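Local coordinates for tail spike protein (Acinetobacter phage vB_AbaP_AS12, PDB 6EU4) that probably recognises, and may cleave, capsular polysaccharide on the surface of Acinetobacter baumannii, as phage tailspikes commonly do when the virus attaches to its host, at residues T229-K234 with S251-I256; R245-A250 with G275-D280. One frame throughout, in Å; residues are numbered along the deposited sequence.

Contact 1 of 2, residues T229-K234 with S251-I256; sequences TFEGIK and SSRSFI
Glu231 and Arg253 meet on one face of the paired segments, their side chains running alongside each other in the same direction. Arg253 NH2 forms a salt bridge with Glu231 OE2 at 3.0 Å, with the oxygen near the guanidinium plane but the nitrogen above the carboxylate plane, since the two flat groups stand 80° apart. Glu231 OE1 is taken on its syn side by the fully extended Lys234, whose NZ, 2.8 Å away, makes a second salt bridge. One carboxylate thus serves two cations and probably offsets the 4.0 Å approach of Lys234 NZ to Arg253 NH2. One water links Glu231 OE2, Ser252 OG and Arg253 NE; Asp287 forms a salt bridge with Arg253 NH1.

Apolar contacts lie beside this network. Ile256 CD1 sits over the centre of the guanidinium and 3.8 Å from Glu231 CG. On the other face of the sheet, Ile233 CD1 approaches Phe255 CE1 at 3.8 Å. At the exposed corner, Phe230 CG is anti to the backbone N (chi1 178°), which lays its ring over Ser252 CB in a CH-pi contact.

Backbone bonds unite the two bends: Phe230 O accepts from Ser252 N and weakly from Arg253 N, and Ile233 O accepts from Ile256 N at 2.8 Å. Parallel pairing that persists through successive corners, with like corners stacked upon each other, is the hallmark of a parallel beta-helix.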
# COMPACT_ATOMS: atom_id res chain seq x y z
N THR A 229 18.17 16.92 19.89
CA THR A 229 18.91 15.70 20.18
C THR A 229 20.02 15.48 19.17
O THR A 229 20.03 16.05 18.08
CB THR A 229 18.01 14.44 20.14
OG1 THR A 229 17.59 14.16 18.79
CG2 THR A 229 16.81 14.61 21.05
N PHE A 230 20.94 14.59 19.55
CA PHE A 230 21.95 14.06 18.64
C PHE A 230 21.38 12.88 17.86
O PHE A 230 21.54 12.78 16.63
CB PHE A 230 23.17 13.64 19.45
CG PHE A 230 24.28 13.01 18.65
CD1 PHE A 230 25.03 13.77 17.77
CD2 PHE A 230 24.61 11.68 18.83
CE1 PHE A 230 26.08 13.20 17.06
CE2 PHE A 230 25.65 11.11 18.11
CZ PHE A 230 26.37 11.86 17.23
N GLU A 231 20.70 11.97 18.57
CA GLU A 231 19.97 10.86 17.98
C GLU A 231 18.57 10.90 18.54
O GLU A 231 18.40 11.09 19.75
CB GLU A 231 20.68 9.52 18.30
CG GLU A 231 21.99 9.38 17.59
CD GLU A 231 22.91 8.29 18.15
OE1 GLU A 231 22.60 7.67 19.19
OE2 GLU A 231 23.98 8.06 17.54
N GLY A 232 17.56 10.75 17.68
CA GLY A 232 16.20 10.97 18.12
C GLY A 232 15.60 9.80 18.88
O GLY A 232 15.39 9.88 20.10
N ILE A 233 15.29 8.74 18.14
CA ILE A 233 14.72 7.51 18.67
C ILE A 233 15.65 6.36 18.28
O ILE A 233 16.03 6.24 17.11
CB ILE A 233 13.29 7.29 18.15
CG1 ILE A 233 12.37 8.42 18.65
CG2 ILE A 233 12.76 5.91 18.59
CD1 ILE A 233 11.03 8.44 18.01
N LYS A 234 16.05 5.55 19.26
CA LYS A 234 17.10 4.56 19.07
C LYS A 234 16.71 3.24 19.72
O LYS A 234 16.47 3.20 20.93
CB LYS A 234 18.39 5.09 19.66
CG LYS A 234 19.59 4.24 19.38
CD LYS A 234 20.85 4.96 19.86
CE LYS A 234 22.09 4.31 19.31
NZ LYS A 234 23.33 5.06 19.75
N SER A 251 20.43 15.98 15.25
CA SER A 251 21.55 16.49 14.47
C SER A 251 22.29 15.41 13.71
O SER A 251 22.90 15.71 12.69
CB SER A 251 22.53 17.26 15.36
OG SER A 251 23.17 16.38 16.27
N SER A 252 22.25 14.14 14.14
CA SER A 252 22.98 13.07 13.46
C SER A 252 22.05 12.04 12.83
O SER A 252 22.06 11.87 11.60
CB SER A 252 23.96 12.41 14.44
OG SER A 252 24.69 11.38 13.79
N ARG A 253 21.26 11.31 13.62
CA ARG A 253 20.34 10.30 13.08
C ARG A 253 18.98 10.44 13.75
O ARG A 253 18.90 10.46 14.98
CB ARG A 253 20.89 8.87 13.28
CG ARG A 253 22.19 8.59 12.54
CD ARG A 253 22.64 7.14 12.71
NE ARG A 253 23.22 6.92 14.03
CZ ARG A 253 23.41 5.73 14.58
NH1 ARG A 253 23.07 4.62 13.93
NH2 ARG A 253 23.94 5.63 15.80
N SER A 254 17.92 10.56 12.95
CA SER A 254 16.59 10.76 13.51
C SER A 254 16.03 9.47 14.10
O SER A 254 15.72 9.42 15.29
CB SER A 254 15.65 11.33 12.45
OG SER A 254 16.07 12.63 12.06
N PHE A 255 15.91 8.42 13.29
CA PHE A 255 15.34 7.14 13.70
C PHE A 255 16.40 6.05 13.50
O PHE A 255 16.95 5.92 12.40
CB PHE A 255 14.11 6.78 12.87
CG PHE A 255 12.91 7.67 13.08
CD1 PHE A 255 11.99 7.39 14.07
CD2 PHE A 255 12.67 8.75 12.24
CE1 PHE A 255 10.85 8.19 14.24
CE2 PHE A 255 11.55 9.55 12.41
CZ PHE A 255 10.64 9.27 13.40
N ILE A 256 16.67 5.28 14.54
CA ILE A 256 17.64 4.18 14.50
C ILE A 256 16.94 2.93 15.03
O ILE A 256 16.51 2.91 16.19
CB ILE A 256 18.89 4.46 15.35
CG1 ILE A 256 19.57 5.77 14.96
CG2 ILE A 256 19.85 3.28 15.30
CD1 ILE A 256 20.45 6.29 16.09
O HOH W 1 24.88 9.00 15.15
O HOH W 2 25.55 4.38 17.96

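Contact 2 of 2, residues R245-A250 with G275-D280; sequences RVQASA and GCWATD
Stacked parallel strands of neighbouring beta-helix coils meet here: 247-250 and 277-279 run 8° apart with axes 4.8 Å from each other. Trp277 N donates to Val246 O, Ala248 N to Trp277 O, Thr279 N to Ala248 O and Ala250 N to Thr279 O, a regular parallel register.

Gln247 and Trp277 extend side by side from one face. A fully stretched side chain (chi1 172°) carries the Gln247 amide along the indole, CD 3.3 Å from Trp277 CE3 and the two planes 48° apart. In the Ser249 conformer described here, Gln247 NE2 donates to Ser249 OG at 2.8 Å, a tentative hold on the amide's rotation. Thr279 OG1 donates to Asp280 OD2 at 2.7 Å, from above the carboxylate plane. Thr279 CG2 rests over the centre of the indole.

At the other end of the contact, Arg245 is bent at chi2 and chi3, and NE reaches Gly275 O at 2.9 Å, while Cys276 SG accepts a bond from Val246 N at 3.6 Å.

Strand 219-229 flanks 245-250 and strand 284-304 flanks 275-280; Asp302, on strand 284-304, hydrogen-bonds to Trp277 NE1. Ala248 and Ala278 face Phe255 of strand 253-257, whereas Arg245 and Trp277 pack against Met240 of a second subunit.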
# COMPACT_ATOMS: atom_id res chain seq x y z
N ARG A 245 2.40 9.86 14.08
CA ARG A 245 2.72 11.27 14.32
C ARG A 245 3.87 11.43 15.32
O ARG A 245 3.85 12.30 16.20
CB ARG A 245 1.48 12.04 14.78
CG ARG A 245 0.55 12.34 13.59
CD ARG A 245 0.81 13.69 12.97
NE ARG A 245 2.20 13.84 12.57
CZ ARG A 245 3.11 14.56 13.22
NH1 ARG A 245 4.36 14.57 12.77
NH2 ARG A 245 2.78 15.27 14.29
N VAL A 246 4.91 10.61 15.12
CA VAL A 246 6.14 10.72 15.89
C VAL A 246 7.14 11.47 15.03
O VAL A 246 7.37 11.12 13.86
CB VAL A 246 6.67 9.33 16.29
CG1 VAL A 246 8.02 9.44 16.97
CG2 VAL A 246 5.67 8.67 17.22
N GLN A 247 7.74 12.50 15.61
CA GLN A 247 8.72 13.32 14.93
C GLN A 247 10.04 13.17 15.67
O GLN A 247 10.08 13.32 16.89
CB GLN A 247 8.31 14.79 14.90
CG GLN A 247 9.40 15.71 14.36
CD GLN A 247 8.99 17.17 14.27
OE1 GLN A 247 7.85 17.54 14.55
NE2 GLN A 247 9.95 18.02 13.91
N ALA A 248 11.10 12.87 14.93
CA ALA A 248 12.44 12.78 15.50
C ALA A 248 13.32 13.81 14.79
O ALA A 248 13.72 13.61 13.64
CB ALA A 248 13.00 11.37 15.38
N SER A 249 13.60 14.89 15.50
CA SER A 249 14.49 15.94 15.02
C SER A 249 15.82 15.77 15.73
O SER A 249 15.90 15.83 16.95
CB SER A 249 13.88 17.32 15.28
OG SER A 249 12.60 17.44 14.66
N ALA A 250 16.87 15.50 14.95
CA ALA A 250 18.16 15.14 15.50
C ALA A 250 19.27 15.72 14.64
O ALA A 250 19.09 15.90 13.44
CB ALA A 250 18.33 13.63 15.56
N GLY A 275 2.44 8.91 9.33
CA GLY A 275 2.58 10.35 9.56
C GLY A 275 3.72 10.71 10.49
O GLY A 275 3.62 11.69 11.25
N CYS A 276 4.82 9.96 10.43
CA CYS A 276 6.00 10.28 11.20
C CYS A 276 6.93 11.16 10.38
O CYS A 276 6.80 11.27 9.15
CB CYS A 276 6.73 9.01 11.65
SG CYS A 276 5.70 7.99 12.79
N TRP A 277 7.85 11.81 11.07
CA TRP A 277 8.64 12.88 10.45
C TRP A 277 10.06 12.84 10.98
O TRP A 277 10.26 13.01 12.18
CB TRP A 277 7.99 14.23 10.75
CG TRP A 277 8.44 15.38 9.88
CD1 TRP A 277 9.07 15.33 8.68
CD2 TRP A 277 8.25 16.76 10.17
NE1 TRP A 277 9.26 16.61 8.18
CE2 TRP A 277 8.77 17.50 9.09
CE3 TRP A 277 7.68 17.45 11.24
CZ2 TRP A 277 8.76 18.89 9.07
CZ3 TRP A 277 7.66 18.84 11.21
CH2 TRP A 277 8.21 19.54 10.13
N ALA A 278 11.03 12.64 10.09
CA ALA A 278 12.45 12.75 10.42
C ALA A 278 12.93 14.12 9.96
O ALA A 278 12.70 14.49 8.80
CB ALA A 278 13.26 11.65 9.73
N THR A 279 13.54 14.90 10.84
CA THR A 279 14.09 16.18 10.42
C THR A 279 15.50 16.38 10.94
O THR A 279 15.89 15.86 11.99
CB THR A 279 13.21 17.40 10.85
OG1 THR A 279 13.28 17.59 12.26
CG2 THR A 279 11.71 17.22 10.48
N ASP A 280 16.26 17.17 10.18
CA ASP A 280 17.49 17.83 10.57
C ASP A 280 18.70 16.90 10.59
O ASP A 280 19.83 17.40 10.69
CB ASP A 280 17.35 18.53 11.93
CG ASP A 280 16.20 19.54 11.93
OD1 ASP A 280 16.24 20.44 11.08
OD2 ASP A 280 15.24 19.41 12.70

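In the fold
Contacts 1 and 2 illustrate how a beta-helix repeats one type of pairing along different sides of its coil. Their centres are about 9 Å apart and their segments alternate in the chain: 229-234, 245-250, 251-256, 275-280. Residues 245-250 lead directly into 251-256, carrying the chain from contact 2 into the corner of contact 1. They touch at several points: Thr229 OG1 lies 3.0 Å from Ser249 O in a probable hydrogen bond, Ser254 OG bonds to Ala248 O, and Ile233 CD1 packs 3.3 Å from Val246 CG1. The last belongs to the coil interior, where Phe255 also meets Ala248 and Ala278. Contact 2 alone borders another subunit, through Arg245 and Trp277.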